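Local coordinates for FAA hydrolase family protein (Pseudomonas aeruginosa, PDB 6J5Y), which probably hydrolyses the diketo acid fumarylpyruvate in an active site that holds a manganese ion and pyruvate, at residues Glu103-Tyr108 and Trp178-Thr183. Residues are numbered along the deposited sequence; the frame is centred on the assembly and turned at random.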
loop_
_atom_site.group_PDB
_atom_site.type_symbol
_atom_site.label_atom_id
_atom_site.label_comp_id
_atom_site.label_asym_id
_atom_site.label_seq_id
_atom_site.Cartn_x
_atom_site.Cartn_y
_atom_site.Cartn_z
ATOM N N GLU A 103 6.560 -1.643 -17.599
ATOM C CA GLU A 103 6.368 -2.939 -18.290
ATOM C C GLU A 103 6.535 -4.086 -17.280
ATOM O O GLU A 103 6.006 -5.202 -17.551
ATOM C CB GLU A 103 7.331 -3.103 -19.462
ATOM C CG GLU A 103 6.985 -4.284 -20.350
ATOM C CD GLU A 103 7.962 -5.446 -20.305
ATOM O OE1 GLU A 103 9.085 -5.297 -20.840
ATOM O OE2 GLU A 103 7.595 -6.512 -19.760
ATOM N N HIS A 104 7.191 -3.847 -16.136
ATOM C CA HIS A 104 7.381 -4.895 -15.088
ATOM C C HIS A 104 6.129 -5.012 -14.211
ATOM O O HIS A 104 6.054 -5.971 -13.421
ATOM C CB HIS A 104 8.648 -4.614 -14.262
ATOM C CG HIS A 104 9.868 -4.817 -15.095
ATOM N ND1 HIS A 104 10.761 -5.860 -14.882
ATOM C CD2 HIS A 104 10.289 -4.166 -16.208
ATOM C CE1 HIS A 104 11.712 -5.811 -15.807
ATOM N NE2 HIS A 104 11.438 -4.782 -16.643
ATOM N N VAL A 105 5.189 -4.075 -14.333
ATOM C CA VAL A 105 3.981 -4.024 -13.463
ATOM C C VAL A 105 2.874 -4.800 -14.159
ATOM O O VAL A 105 2.354 -4.303 -15.169
ATOM C CB VAL A 105 3.567 -2.586 -13.138
ATOM C CG1 VAL A 105 2.295 -2.541 -12.316
ATOM C CG2 VAL A 105 4.682 -1.836 -12.428
ATOM N N TRP A 106 2.513 -5.948 -13.594
ATOM C CA TRP A 106 1.435 -6.831 -14.099
ATOM C C TRP A 106 0.050 -6.214 -13.855
ATOM O O TRP A 106 -0.906 -6.587 -14.593
ATOM C CB TRP A 106 1.515 -8.198 -13.431
ATOM C CG TRP A 106 0.676 -9.191 -14.158
ATOM C CD1 TRP A 106 1.039 -9.914 -15.250
ATOM C CD2 TRP A 106 -0.689 -9.545 -13.872
ATOM N NE1 TRP A 106 -0.001 -10.703 -15.660
ATOM C CE2 TRP A 106 -1.078 -10.489 -14.843
ATOM C CE3 TRP A 106 -1.616 -9.160 -12.905
ATOM C CZ2 TRP A 106 -2.347 -11.058 -14.862
ATOM C CZ3 TRP A 106 -2.873 -9.724 -12.923
ATOM C CH2 TRP A 106 -3.227 -10.669 -13.884
ATOM N N GLY A 107 -0.112 -5.403 -12.810
ATOM C CA GLY A 107 -1.453 -4.942 -12.398
ATOM C C GLY A 107 -1.419 -3.960 -11.248
ATOM O O GLY A 107 -0.302 -3.657 -10.750
ATOM N N TYR A 108 -2.598 -3.467 -10.858
ATOM C CA TYR A 108 -2.796 -2.369 -9.875
ATOM C C TYR A 108 -3.988 -2.715 -8.974
ATOM O O TYR A 108 -4.878 -3.491 -9.382
ATOM C CB TYR A 108 -2.989 -1.027 -10.590
ATOM C CG TYR A 108 -1.855 -0.595 -11.479
ATOM C CD1 TYR A 108 -1.761 -1.053 -12.786
ATOM C CD2 TYR A 108 -0.886 0.306 -11.045
ATOM C CE1 TYR A 108 -0.737 -0.664 -13.625
ATOM C CE2 TYR A 108 0.155 0.695 -11.878
ATOM C CZ TYR A 108 0.228 0.222 -13.177
ATOM O OH TYR A 108 1.268 0.558 -14.019
ATOM N N TRP A 178 7.912 10.254 -6.848
ATOM C CA TRP A 178 8.387 9.156 -7.726
ATOM C C TRP A 178 7.167 8.417 -8.279
ATOM O O TRP A 178 6.510 7.713 -7.531
ATOM C CB TRP A 178 9.348 8.216 -6.991
ATOM C CG TRP A 178 10.665 8.841 -6.641
ATOM C CD1 TRP A 178 11.240 9.968 -7.166
ATOM C CD2 TRP A 178 11.600 8.327 -5.688
ATOM N NE1 TRP A 178 12.464 10.188 -6.601
ATOM C CE2 TRP A 178 12.705 9.212 -5.675
ATOM C CE3 TRP A 178 11.602 7.216 -4.840
ATOM C CZ2 TRP A 178 13.812 9.000 -4.854
ATOM C CZ3 TRP A 178 12.698 7.008 -4.035
ATOM C CH2 TRP A 178 13.771 7.902 -4.030
ATOM N N SER A 179 6.880 8.607 -9.562
ATOM C CA SER A 179 5.843 7.868 -10.325
ATOM C C SER A 179 6.033 6.359 -10.130
ATOM O O SER A 179 7.108 5.937 -9.663
ATOM C CB SER A 179 5.944 8.233 -11.789
ATOM O OG SER A 179 7.180 7.759 -12.337
ATOM N N VAL A 180 5.066 5.553 -10.558
ATOM C CA VAL A 180 5.193 4.077 -10.537
ATOM C C VAL A 180 6.527 3.699 -11.188
ATOM O O VAL A 180 7.264 2.859 -10.613
ATOM C CB VAL A 180 3.994 3.393 -11.219
ATOM C CG1 VAL A 180 4.273 1.912 -11.432
ATOM C CG2 VAL A 180 2.716 3.591 -10.411
ATOM N N ALA A 181 6.818 4.260 -12.361
ATOM C CA ALA A 181 8.002 3.927 -13.187
ATOM C C ALA A 181 9.288 4.237 -12.423
ATOM O O ALA A 181 10.179 3.415 -12.415
ATOM C CB ALA A 181 7.954 4.700 -14.492
ATOM N N GLU A 182 9.373 5.426 -11.843
ATOM C CA GLU A 182 10.500 5.838 -10.979
ATOM C C GLU A 182 10.640 4.910 -9.758
ATOM O O GLU A 182 11.797 4.559 -9.414
ATOM C CB GLU A 182 10.260 7.270 -10.534
ATOM C CG GLU A 182 10.608 8.297 -11.588
ATOM C CD GLU A 182 9.989 9.648 -11.303
ATOM O OE1 GLU A 182 8.774 9.691 -11.072
ATOM O OE2 GLU A 182 10.720 10.639 -11.285
ATOM N N THR A 183 9.541 4.587 -9.067
ATOM C CA THR A 183 9.594 3.778 -7.812
ATOM C C THR A 183 10.112 2.381 -8.170
ATOM O O THR A 183 10.920 1.825 -7.419
ATOM C CB THR A 183 8.258 3.761 -7.046
ATOM O OG1 THR A 183 7.255 3.087 -7.800
ATOM C CG2 THR A 183 7.747 5.136 -6.693
#
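V105 and V180 bring the start of strand 105-116 and the first turn of helix 180-190 together, their CA atoms 8.7 Å apart, a separation bridged by side chains alone. This is helix-on-sheet packing in the FAH fold, on the mixed sheet whose strand 79-89 pairs antiparallel with 105-116. A classic beta bulge, with W106 and G107 both opposite A88, interrupts that pairing between V105 and Y108, and the CB atoms of V105 and Y108 still point toward the helix segment. V180 fits against the pair with its two methyls divided between them: CG1, anti to the backbone N (chi1 169°), lies 3.9 Å from V105 CG2, while CG2 meets Y108 CE2 at 4.1 Å, at the ring edge and near its plane. V105 CG1 lies over one face of the same ring, 3.5 Å above its plane and offset toward the rim. L85 of strand 79-89 touches both Y108 and V180, and A87 touches V105; the V180 side chain lies about 14 Å from the bound pyruvate and manganese. The phenol OH of Y108 hydrogen-bonds H153 ND1. A capping box starts the helix: S179 OG accepts from E182 N in a nearly straight bond (173°), and E182 OE1 takes both S179 N, at 2.7 Å, and S179 OG, at 2.8 Å, from opposite faces of the carboxylate plane.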